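Local coordinates for protein transcriptional regulator, ROK family (Vibrio cholerae O1 biovar eltor, PDB 1Z05) that probably binds DNA as a zinc-containing transcriptional regulator of the ROK family, related to Mlc and linked to carbohydrate metabolism, at residues 171-175 with 408-413; 299-303 with 336-340; 358-364 with 394-399; 178-182 with 258-263. All coordinates share one frame; numbering follows the deposited sequence. Where two conformers were deposited one is given.

How the contacts relate
The ROK family belongs to the ASKHA superfamily, and the chain has two five-stranded sheets of the same strand order, 3-2-1-4-5. Contacts 1 and 4 lie by the first: strand 168-176 of contact 1 runs almost directly into strand 179-181 of contact 4, with the contact centres about 15 Å apart. Contact 3 pairs the last two strands of the second sheet, its centre about 23 Å from both. Contact 2 is the outlying one, about 37 Å from contact 1 between centres, yet its helix 332-356 leads straight into strand 360-364 of contact 3. In sequence contact 4 closes first, then contacts 2 and 3; contact 1 spans them all, because helix 407-418, which follows strand 395-398, returns to the first sheet.

Contact 1: residues 171-175 with 408-413; sequences SIAIT and PGAALI
Ala173 points its methyl straight at the backbone of Gly409, its CB lying 3.2 Å from Gly409 O. Small residues suit both places: glycine has no side chain to hold the helix off, and alanine is just long enough to meet the bare backbone, so the axes of the short strand and helix segments approach to 7.2 Å at an angle of 134°. On one side of this methyl stands Ile413. Its CG1 lies beside the backbone N (chi1 -63°), which sends CD1 up to the strand, 3.9 Å from Ala173 CB and 3.3 Å from Ser171 OG. On the other side, Thr175 extends its CG2 towards the helix start; it crosses the Pro408 ring at about a right angle, 3.9 Å from Pro408 CB, and Leu412 CD1 closes in beside it at 4.1 Å. The other branch of Thr175, OG1, meets a water at 2.7 Å, and that water also accepts a weak bond from Gly409 N, an amide in the first turn of the helix. Phe110 and Phe213 of the adjoining strands line the Ile413 end, while Ala220 of helix 217-228 covers Thr175 and Pro408. Direct contact between the segments is thus van der Waals packing governed by size and fit, with no direct polar bond, whereas the one polar link runs through a water, as expected where a helix seals the face of a central sheet.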
loop_
_atom_site.group_PDB
_atom_site.type_symbol
_atom_site.label_atom_id
_atom_site.label_comp_id
_atom_site.label_asym_id
_atom_site.label_seq_id
_atom_site.Cartn_x
_atom_site.Cartn_y
_atom_site.Cartn_z
ATOM N N SER A 171 -0.480 25.236 12.199
ATOM C CA SER A 171 0.436 24.285 11.568
ATOM C C SER A 171 0.970 24.823 10.246
ATOM O O SER A 171 0.455 25.809 9.709
ATOM C CB SER A 171 -0.293 22.957 11.304
ATOM O OG SER A 171 -1.474 23.188 10.552
ATOM N N ILE A 172 1.989 24.143 9.726
ATOM C CA ILE A 172 2.585 24.444 8.437
ATOM C C ILE A 172 2.703 23.147 7.641
ATOM O O ILE A 172 3.197 22.140 8.147
ATOM C CB ILE A 172 3.985 25.111 8.591
ATOM C CG1 ILE A 172 3.843 26.510 9.206
ATOM C CG2 ILE A 172 4.713 25.191 7.240
ATOM C CD1 ILE A 172 5.135 27.143 9.707
ATOM N N ALA A 173 2.216 23.176 6.406
ATOM C CA ALA A 173 2.420 22.084 5.469
ATOM C C ALA A 173 3.354 22.547 4.357
ATOM O O ALA A 173 3.283 23.695 3.912
ATOM C CB ALA A 173 1.071 21.608 4.910
ATOM N N ILE A 174 4.257 21.665 3.938
ATOM C CA ILE A 174 5.151 21.957 2.820
ATOM C C ILE A 174 5.267 20.737 1.910
ATOM O O ILE A 174 5.493 19.618 2.380
ATOM C CB ILE A 174 6.542 22.532 3.284
ATOM C CG1 ILE A 174 7.450 22.860 2.085
ATOM C CG2 ILE A 174 7.246 21.628 4.312
ATOM C CD1 ILE A 174 8.460 23.994 2.375
ATOM N N THR A 175 5.058 20.963 0.614
ATOM C CA THR A 175 5.129 19.897 -0.379
ATOM C C THR A 175 6.181 20.275 -1.404
ATOM O O THR A 175 6.473 21.460 -1.598
ATOM C CB THR A 175 3.756 19.641 -1.060
ATOM O OG1 THR A 175 3.268 20.871 -1.622
ATOM C CG2 THR A 175 2.744 19.125 -0.035
ATOM N N PRO A 408 -2.289 20.544 -2.068
ATOM C CA PRO A 408 -1.685 19.347 -1.491
ATOM C C PRO A 408 -1.315 19.502 -0.014
ATOM O O PRO A 408 -1.563 18.596 0.766
ATOM C CB PRO A 408 -0.428 19.133 -2.354
ATOM C CG PRO A 408 -0.789 19.710 -3.672
ATOM C CD PRO A 408 -1.621 20.929 -3.335
ATOM N N GLY A 409 -0.749 20.648 0.376
ATOM C CA GLY A 409 -0.424 20.875 1.781
ATOM C C GLY A 409 -1.675 20.966 2.639
ATOM O O GLY A 409 -1.694 20.495 3.782
ATOM N N ALA A 410 -2.724 21.565 2.076
ATOM C CA ALA A 410 -4.027 21.645 2.746
ATOM C C ALA A 410 -4.577 20.259 3.097
ATOM O O ALA A 410 -5.119 20.063 4.185
ATOM C CB ALA A 410 -5.026 22.440 1.890
ATOM N N ALA A 411 -4.401 19.305 2.181
ATOM C CA ALA A 411 -4.810 17.917 2.377
ATOM C C ALA A 411 -4.087 17.243 3.538
ATOM O O ALA A 411 -4.692 16.486 4.295
ATOM C CB ALA A 411 -4.596 17.130 1.099
ATOM N N LEU A 412 -2.789 17.517 3.673
ATOM C CA LEU A 412 -1.991 16.990 4.779
ATOM C C LEU A 412 -2.553 17.455 6.128
ATOM O O LEU A 412 -2.587 16.691 7.085
ATOM C CB LEU A 412 -0.529 17.462 4.676
ATOM C CG LEU A 412 0.327 16.997 3.497
ATOM C CD1 LEU A 412 1.735 17.551 3.633
ATOM C CD2 LEU A 412 0.363 15.466 3.418
ATOM N N ILE A 413 -2.944 18.720 6.187
ATOM C CA ILE A 413 -3.502 19.337 7.403
ATOM C C ILE A 413 -4.886 18.750 7.701
ATOM O O ILE A 413 -5.165 18.357 8.832
ATOM C CB ILE A 413 -3.570 20.893 7.280
ATOM C CG1 ILE A 413 -2.160 21.503 7.130
ATOM C CG2 ILE A 413 -4.315 21.544 8.471
ATOM C CD1 ILE A 413 -1.118 20.951 8.092
HETATM O O HOH W 1 1.433 22.528 -0.520
#

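Contact 2: residues 299-303 with 336-340; sequences QVTAR and DVIQQ
Val337, Arg303 and Gln299 dominate this meeting of two helices in the ROK region, a helix-helix packing in which 293-305 lies against the much longer 332-356. The short segments run at 136° to one another with axes 11.4 Å apart, a spacing that leaves room for long side chains and waters. Val337, the most covered residue, turns both methyls to the other helix: CG1 rests 3.9 Å from Val300 CG2, where the two valines cross at about a right angle, and CG2 comes equally near Arg303 NH1. Beta-branched valine suits the spot because it is compact and stiff. Ile323 and Leu312 continue the apolar patch beyond Val300.

Arg303 reaches past Val337, bending its chain at chi3 (69°) to bring the end of the guanidinium to Asp336. Arginine is long enough to span the gap between the helices; Glu308 provides a second carboxylate for NH2, so the positive group is probably well stabilised. Gln299 is extended beyond CG and meets Gln340 from the opposite direction, the amide planes only 13° apart, but the amides do not bond directly. Instead a water donates to both Gln299 OE1 and Gln340 OE1 and accepts from Arg303 NH1, while Gln299 NE2 is bonded to Val290 O, which fixes the rotation of the amide.

In the salt bridge itself, Arg303 NH1 and NH2 both close on one oxygen, Asp336 OD2, at 2.9 and 3.0 Å; OD2 lies in the guanidinium plane, and NH1 meets its anti lone pair.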
loop_
_atom_site.group_PDB
_atom_site.type_symbol
_atom_site.label_atom_id
_atom_site.label_comp_id
_atom_site.label_asym_id
_atom_site.label_seq_id
_atom_site.Cartn_x
_atom_site.Cartn_y
_atom_site.Cartn_z
ATOM N N GLN A 299 10.538 15.476 -29.483
ATOM C CA GLN A 299 9.933 14.693 -30.563
ATOM C C GLN A 299 9.386 15.611 -31.649
ATOM O O GLN A 299 9.614 15.391 -32.835
ATOM C CB GLN A 299 8.800 13.815 -30.034
ATOM C CG GLN A 299 9.245 12.478 -29.466
ATOM C CD GLN A 299 8.129 11.772 -28.719
ATOM O OE1 GLN A 299 6.992 11.705 -29.197
ATOM N NE2 GLN A 299 8.448 11.239 -27.542
ATOM N N VAL A 300 8.663 16.636 -31.213
ATOM C CA VAL A 300 8.088 17.643 -32.096
ATOM C C VAL A 300 9.213 18.326 -32.876
ATOM O O VAL A 300 9.157 18.413 -34.099
ATOM C CB VAL A 300 7.249 18.671 -31.278
ATOM C CG1 VAL A 300 6.854 19.880 -32.131
ATOM C CG2 VAL A 300 6.013 17.997 -30.705
ATOM N N THR A 301 10.249 18.766 -32.164
ATOM C CA THR A 301 11.419 19.385 -32.791
ATOM C C THR A 301 12.071 18.473 -33.830
ATOM O O THR A 301 12.430 18.934 -34.904
ATOM C CB THR A 301 12.475 19.819 -31.738
ATOM O OG1 THR A 301 11.850 20.645 -30.752
ATOM C CG2 THR A 301 13.605 20.597 -32.382
ATOM N N ALA A 302 12.218 17.187 -33.517
ATOM C CA ALA A 302 12.855 16.243 -34.449
ATOM C C ALA A 302 12.027 16.003 -35.720
ATOM O O ALA A 302 12.566 15.941 -36.819
ATOM C CB ALA A 302 13.162 14.911 -33.748
ATOM N N ARG A 303 10.713 15.878 -35.569
ATOM C CA ARG A 303 9.852 15.562 -36.719
ATOM C C ARG A 303 9.729 16.751 -37.675
ATOM O O ARG A 303 9.667 16.570 -38.893
ATOM C CB ARG A 303 8.488 15.054 -36.241
ATOM C CG ARG A 303 8.577 13.720 -35.483
ATOM C CD ARG A 303 7.237 13.252 -34.898
ATOM N NE ARG A 303 6.327 12.876 -35.975
ATOM C CZ ARG A 303 5.176 12.229 -35.822
ATOM N NH1 ARG A 303 4.767 11.853 -34.614
ATOM N NH2 ARG A 303 4.436 11.956 -36.896
ATOM N N ASP A 336 -0.816 13.633 -33.635
ATOM C CA ASP A 336 -0.061 12.373 -33.649
ATOM C C ASP A 336 0.920 12.227 -32.471
ATOM O O ASP A 336 1.071 11.138 -31.898
ATOM C CB ASP A 336 0.684 12.217 -34.975
ATOM C CG ASP A 336 1.099 10.779 -35.236
ATOM O OD1 ASP A 336 0.200 9.899 -35.340
ATOM O OD2 ASP A 336 2.326 10.533 -35.343
ATOM N N VAL A 337 1.588 13.321 -32.129
ATOM C CA VAL A 337 2.492 13.360 -30.971
ATOM C C VAL A 337 1.728 13.098 -29.656
ATOM O O VAL A 337 2.164 12.296 -28.830
ATOM C CB VAL A 337 3.280 14.698 -30.926
ATOM C CG1 VAL A 337 4.045 14.867 -29.606
ATOM C CG2 VAL A 337 4.243 14.790 -32.111
ATOM N N ILE A 338 0.586 13.752 -29.474
ATOM C CA ILE A 338 -0.248 13.519 -28.281
ATOM C C ILE A 338 -0.806 12.088 -28.193
ATOM O O ILE A 338 -0.904 11.508 -27.094
ATOM C CB ILE A 338 -1.388 14.584 -28.153
ATOM C CG1 ILE A 338 -0.799 15.990 -27.919
ATOM C CG2 ILE A 338 -2.359 14.236 -27.026
ATOM C CD1 ILE A 338 0.260 16.057 -26.822
ATOM N N GLN A 339 -1.190 11.524 -29.338
ATOM C CA GLN A 339 -1.696 10.143 -29.378
ATOM C C GLN A 339 -0.604 9.150 -28.992
ATOM O O GLN A 339 -0.850 8.244 -28.203
ATOM C CB GLN A 339 -2.340 9.802 -30.737
ATOM C CG GLN A 339 -3.649 10.547 -30.966
ATOM C CD GLN A 339 -4.192 10.392 -32.376
ATOM O OE1 GLN A 339 -3.450 10.083 -33.315
ATOM N NE2 GLN A 339 -5.490 10.621 -32.532
ATOM N N GLN A 340 0.598 9.341 -29.527
ATOM C CA GLN A 340 1.747 8.510 -29.170
ATOM C C GLN A 340 2.064 8.576 -27.669
ATOM O O GLN A 340 2.347 7.557 -27.043
ATOM C CB GLN A 340 2.970 8.915 -29.994
ATOM C CG GLN A 340 4.163 7.994 -29.820
ATOM C CD GLN A 340 5.365 8.422 -30.644
ATOM O OE1 GLN A 340 5.247 8.738 -31.829
ATOM N NE2 GLN A 340 6.534 8.425 -30.014
HETATM O O HOH W 2 4.614 11.575 -28.354
HETATM O O HOH W 3 6.177 11.442 -32.047
HETATM O O HOH W 4 6.010 9.671 -26.951
#

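Contact 3: residues 358-364 with 394-399; sequences PEKILIG and LKLVES
Leu362 and Val397 lie side by side and point the same way from two parallel strands, packed so closely that Leu362 CD2 is 3.2 Å from Val397 CG2, tighter than usual carbon contact. With Val397 CG1 beside the backbone N (chi1 -47°), CG2 is left between the N and the carbonyl carbon, a bump wedged between Leu362 and the extended chain of Lys360, 3.9 Å from Lys360 CE. A lysine suits this flank: its methylenes cover the valine at about a right angle while its NZ goes on to Asp233 and His230.

The face bearing Ile361, Ile363 and Leu396 repeats the pattern. Here Leu396 swings CG anti to the backbone N, and its CD1 settles in the notch between the two isoleucines, 3.5 Å from Ile361 CG2 and 4.1 Å from Ile363 CG1. Beta-branched isoleucines give the notch fixed walls. Nearer the strand starts, Leu394 lays its CD1 over the backbone, 3.5 Å from Pro358 O, and backs onto Ile361 CG1 with its CG. Between the two faces, four backbone bonds keep the register, from Ile361 N to Lys395 O through to Ser399 N to Ile363 O (2.9 Å). Gly364 CA lies 3.6 Å from Ser399 OG, where a side chain would be tight; that hydroxyl is bonded to Phe401 O.

Strand 395-398 is the outermost of the sheet within this chain, and 360-364 is hydrogen-bonded on its other flank to 237-242. The connection between the pair carries helix 371-385, a beta-alpha-beta crossover whose Tyr375 covers Ile363 and Leu396, while helix 217-228 touches Leu362 and Ser399 from the other face.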
loop_
_atom_site.group_PDB
_atom_site.type_symbol
_atom_site.label_atom_id
_atom_site.label_comp_id
_atom_site.label_asym_id
_atom_site.label_seq_id
_atom_site.Cartn_x
_atom_site.Cartn_y
_atom_site.Cartn_z
ATOM N N PRO A 358 -7.684 -0.266 -9.249
ATOM C CA PRO A 358 -8.292 0.971 -8.749
ATOM C C PRO A 358 -9.721 1.164 -9.254
ATOM O O PRO A 358 -10.108 0.565 -10.265
ATOM C CB PRO A 358 -7.383 2.067 -9.321
ATOM C CG PRO A 358 -6.838 1.481 -10.565
ATOM C CD PRO A 358 -6.687 0.007 -10.302
ATOM N N GLU A 359 -10.491 1.993 -8.550
ATOM C CA GLU A 359 -11.868 2.302 -8.948
ATOM C C GLU A 359 -11.941 3.577 -9.786
ATOM O O GLU A 359 -12.990 3.896 -10.340
ATOM C CB GLU A 359 -12.778 2.446 -7.727
ATOM C CG GLU A 359 -12.807 1.239 -6.800
ATOM C CD GLU A 359 -13.513 1.539 -5.497
ATOM O OE1 GLU A 359 -12.827 1.808 -4.484
ATOM O OE2 GLU A 359 -14.764 1.524 -5.494
ATOM N N LYS A 360 -10.828 4.302 -9.884
ATOM C CA LYS A 360 -10.808 5.556 -10.640
ATOM C C LYS A 360 -9.400 5.990 -11.009
ATOM O O LYS A 360 -8.463 5.821 -10.224
ATOM C CB LYS A 360 -11.506 6.664 -9.840
ATOM C CG LYS A 360 -12.128 7.753 -10.691
ATOM C CD LYS A 360 -12.989 8.643 -9.821
ATOM C CE LYS A 360 -13.655 9.726 -10.631
ATOM N NZ LYS A 360 -14.379 10.654 -9.731
ATOM N N ILE A 361 -9.263 6.557 -12.208
ATOM C CA ILE A 361 -7.990 7.089 -12.687
ATOM C C ILE A 361 -8.133 8.585 -12.923
ATOM O O ILE A 361 -9.023 9.013 -13.661
ATOM C CB ILE A 361 -7.517 6.419 -14.020
ATOM C CG1 ILE A 361 -7.488 4.890 -13.907
ATOM C CG2 ILE A 361 -6.150 6.990 -14.462
ATOM C CD1 ILE A 361 -6.583 4.342 -12.818
ATOM N N LEU A 362 -7.257 9.372 -12.300
ATOM C CA LEU A 362 -7.202 10.809 -12.581
ATOM C C LEU A 362 -5.909 11.163 -13.292
ATOM O O LEU A 362 -4.847 10.619 -12.981
ATOM C CB LEU A 362 -7.308 11.655 -11.307
ATOM C CG LEU A 362 -8.367 11.414 -10.232
ATOM C CD1 LEU A 362 -8.402 12.599 -9.278
ATOM C CD2 LEU A 362 -9.729 11.199 -10.815
ATOM N N ILE A 363 -6.016 12.098 -14.229
ATOM C CA ILE A 363 -4.882 12.604 -14.981
ATOM C C ILE A 363 -4.643 14.069 -14.599
ATOM O O ILE A 363 -5.561 14.884 -14.617
ATOM C CB ILE A 363 -5.133 12.466 -16.518
ATOM C CG1 ILE A 363 -5.488 11.005 -16.885
ATOM C CG2 ILE A 363 -3.943 12.975 -17.318
ATOM C CD1 ILE A 363 -4.321 9.997 -16.707
ATOM N N GLY A 364 -3.414 14.388 -14.234
ATOM C CA GLY A 364 -3.053 15.755 -13.900
ATOM C C GLY A 364 -1.859 16.245 -14.693
ATOM O O GLY A 364 -0.892 15.500 -14.910
ATOM N N LEU A 394 -14.346 1.879 -15.352
ATOM C CA LEU A 394 -13.218 2.692 -14.933
ATOM C C LEU A 394 -13.246 4.058 -15.600
ATOM O O LEU A 394 -13.024 4.187 -16.806
ATOM C CB LEU A 394 -11.902 1.955 -15.218
ATOM C CG LEU A 394 -10.601 2.387 -14.538
ATOM C CD1 LEU A 394 -10.766 2.594 -13.038
ATOM C CD2 LEU A 394 -9.536 1.345 -14.806
ATOM N N LYS A 395 -13.533 5.080 -14.796
ATOM C CA LYS A 395 -13.549 6.456 -15.279
ATOM C C LYS A 395 -12.137 6.987 -15.402
ATOM O O LYS A 395 -11.321 6.808 -14.486
ATOM C CB LYS A 395 -14.370 7.364 -14.353
ATOM C CG LYS A 395 -15.731 7.768 -14.907
ATOM C CD LYS A 395 -16.684 6.580 -15.017
ATOM C CE LYS A 395 -18.113 7.034 -15.304
ATOM N NZ LYS A 395 -18.735 7.673 -14.103
ATOM N N LEU A 396 -11.861 7.608 -16.550
ATOM C CA LEU A 396 -10.631 8.371 -16.759
ATOM C C LEU A 396 -10.979 9.855 -16.722
ATOM O O LEU A 396 -11.642 10.353 -17.628
ATOM C CB LEU A 396 -10.007 8.012 -18.107
ATOM C CG LEU A 396 -8.568 8.445 -18.380
ATOM C CD1 LEU A 396 -7.605 7.566 -17.613
ATOM C CD2 LEU A 396 -8.259 8.361 -19.857
ATOM N N VAL A 397 -10.564 10.561 -15.673
ATOM C CA VAL A 397 -10.968 11.965 -15.536
ATOM C C VAL A 397 -9.830 12.927 -15.198
ATOM O O VAL A 397 -8.803 12.537 -14.622
ATOM C CB VAL A 397 -12.188 12.165 -14.561
ATOM C CG1 VAL A 397 -13.316 11.167 -14.840
ATOM C CG2 VAL A 397 -11.778 12.088 -13.123
ATOM N N GLU A 398 -10.031 14.190 -15.568
ATOM C CA GLU A 398 -9.108 15.265 -15.224
ATOM C C GLU A 398 -9.122 15.561 -13.716
ATOM O O GLU A 398 -10.182 15.580 -13.080
ATOM C CB GLU A 398 -9.457 16.534 -16.020
ATOM C CG GLU A 398 -8.425 17.640 -15.885
ATOM C CD GLU A 398 -8.780 18.916 -16.655
ATOM O OE1 GLU A 398 -9.683 18.874 -17.520
ATOM O OE2 GLU A 398 -8.138 19.965 -16.392
ATOM N N SER A 399 -7.936 15.803 -13.157
ATOM C CA SER A 399 -7.795 16.199 -11.762
ATOM C C SER A 399 -8.425 17.571 -11.553
ATOM O O SER A 399 -8.408 18.402 -12.454
ATOM C CB SER A 399 -6.312 16.249 -11.374
ATOM O OG SER A 399 -5.667 17.355 -11.996
#

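Contact 4: residues 178-182 with 258-263; sequences GLVNS and QGRHGN
Val180 N gives its hydrogen to His261 O at 2.9 Å, the direct hydrogen bond between the two segments; the donor stands well above the carbonyl plane, 64° out of it. Leu179 CA adds a CH...O contact to the same oxygen. A water supports the joint from beside it, donating to Val180 O (2.7 Å) and Gly259 O and accepting from Ser182 N, so one molecule ties the turn to the strand end.

Leu179 leans its CD2 on Asn263 CB at 3.8 Å, an apolar tip suited to the carbon part of a polar residue. The backbone sets Asn181 CB 3.4 Å from Arg260 O, and chi1 (-174°) carries the amide along the same oxygen, Asn181 CG to Arg260 O being 3.5 Å. A water accepts from Asn181 ND2 and gives Arg260 O a weak bond; OD1 is bonded to Gln184 N. Arg260 folds CG over the face of the His261 imidazole and sends its NH2 to Asn357 O of the second subunit, where His261 and Asn263 also pack.

Residues 259-262 form a type I beta turn, with glycine at both ends, where Gly259 and Gly262 take positive phi: a type I turn docked on the beta hairpin of strands 179-181 and 186-189, at the subunit interface of this ROK-family dimer.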
loop_
_atom_site.group_PDB
_atom_site.type_symbol
_atom_site.label_atom_id
_atom_site.label_comp_id
_atom_site.label_asym_id
_atom_site.label_seq_id
_atom_site.Cartn_x
_atom_site.Cartn_y
_atom_site.Cartn_z
ATOM N N GLY A 178 10.626 15.174 -5.212
ATOM C CA GLY A 178 11.805 14.505 -4.663
ATOM C C GLY A 178 11.526 13.408 -3.653
ATOM O O GLY A 178 10.380 13.027 -3.445
ATOM N N LEU A 179 12.586 12.893 -3.031
ATOM C CA LEU A 179 12.443 11.833 -2.030
ATOM C C LEU A 179 12.228 12.433 -0.647
ATOM O O LEU A 179 13.067 13.185 -0.144
ATOM C CB LEU A 179 13.659 10.890 -2.032
ATOM C CG LEU A 179 14.058 10.184 -3.332
ATOM C CD1 LEU A 179 15.261 9.262 -3.104
ATOM C CD2 LEU A 179 12.900 9.402 -3.957
ATOM N N VAL A 180 11.096 12.104 -0.041
ATOM C CA VAL A 180 10.685 12.727 1.212
ATOM C C VAL A 180 10.258 11.656 2.213
ATOM O O VAL A 180 9.413 10.800 1.910
ATOM C CB VAL A 180 9.545 13.769 0.985
ATOM C CG1 VAL A 180 9.062 14.381 2.297
ATOM C CG2 VAL A 180 9.969 14.859 -0.019
ATOM N N ASN A 181 10.872 11.690 3.391
ATOM C CA ASN A 181 10.400 10.909 4.526
ATOM C C ASN A 181 9.445 11.777 5.347
ATOM O O ASN A 181 9.876 12.682 6.075
ATOM C CB ASN A 181 11.575 10.413 5.374
ATOM C CG ASN A 181 11.142 9.461 6.491
ATOM O OD1 ASN A 181 10.095 9.639 7.120
ATOM N ND2 ASN A 181 11.954 8.446 6.741
ATOM N N SER A 182 8.151 11.504 5.205
ATOM C CA SER A 182 7.088 12.272 5.854
ATOM C C SER A 182 7.053 12.116 7.372
ATOM O O SER A 182 6.836 13.095 8.099
ATOM C CB SER A 182 5.724 11.879 5.279
ATOM O OG SER A 182 5.492 12.575 4.078
ATOM N N GLN A 258 2.773 6.209 0.476
ATOM C CA GLN A 258 3.895 7.132 0.422
ATOM C C GLN A 258 5.217 6.388 0.429
ATOM O O GLN A 258 6.060 6.631 -0.423
ATOM C CB GLN A 258 3.834 8.164 1.557
ATOM C CG GLN A 258 2.788 9.263 1.337
ATOM C CD GLN A 258 2.875 10.406 2.337
ATOM O OE1 GLN A 258 3.342 10.233 3.461
ATOM N NE2 GLN A 258 2.411 11.581 1.931
ATOM N N GLY A 259 5.379 5.468 1.378
ATOM C CA GLY A 259 6.641 4.778 1.579
ATOM C C GLY A 259 7.589 5.658 2.372
ATOM O O GLY A 259 7.327 6.848 2.564
ATOM N N ARG A 260 8.687 5.058 2.823
ATOM C CA ARG A 260 9.753 5.736 3.563
ATOM C C ARG A 260 10.422 6.877 2.783
ATOM O O ARG A 260 11.012 7.777 3.383
ATOM C CB ARG A 260 10.814 4.710 4.013
ATOM C CG ARG A 260 11.595 4.029 2.861
ATOM C CD ARG A 260 12.193 2.680 3.292
ATOM N NE ARG A 260 13.112 2.103 2.302
ATOM C CZ ARG A 260 12.748 1.355 1.256
ATOM N NH1 ARG A 260 11.469 1.083 1.029
ATOM N NH2 ARG A 260 13.671 0.879 0.423
ATOM N N HIS A 261 10.347 6.828 1.455
ATOM C CA HIS A 261 10.987 7.845 0.622
ATOM C C HIS A 261 9.984 8.648 -0.212
ATOM O O HIS A 261 10.378 9.443 -1.068
ATOM C CB HIS A 261 12.067 7.220 -0.275
ATOM C CG HIS A 261 13.184 6.555 0.478
ATOM N ND1 HIS A 261 13.935 5.530 -0.058
ATOM C CD2 HIS A 261 13.671 6.764 1.725
ATOM C CE1 HIS A 261 14.842 5.141 0.823
ATOM N NE2 HIS A 261 14.703 5.874 1.914
ATOM N N GLY A 262 8.692 8.446 0.045
ATOM C CA GLY A 262 7.637 9.198 -0.636
ATOM C C GLY A 262 7.609 8.984 -2.138
ATOM O O GLY A 262 7.221 9.880 -2.889
ATOM N N ASN A 263 8.028 7.790 -2.567
ATOM C CA ASN A 263 8.232 7.485 -3.976
ATOM C C ASN A 263 7.439 6.268 -4.473
ATOM O O ASN A 263 7.691 5.769 -5.582
ATOM C CB ASN A 263 9.728 7.276 -4.246
ATOM C CG ASN A 263 10.316 6.109 -3.457
ATOM O OD1 ASN A 263 9.664 5.538 -2.575
ATOM N ND2 ASN A 263 11.560 5.763 -3.762
HETATM O O HOH W 5 9.196 10.568 -5.213
HETATM O O HOH W 6 7.085 9.818 2.742
HETATM O O HOH W 7 14.047 7.431 4.754
#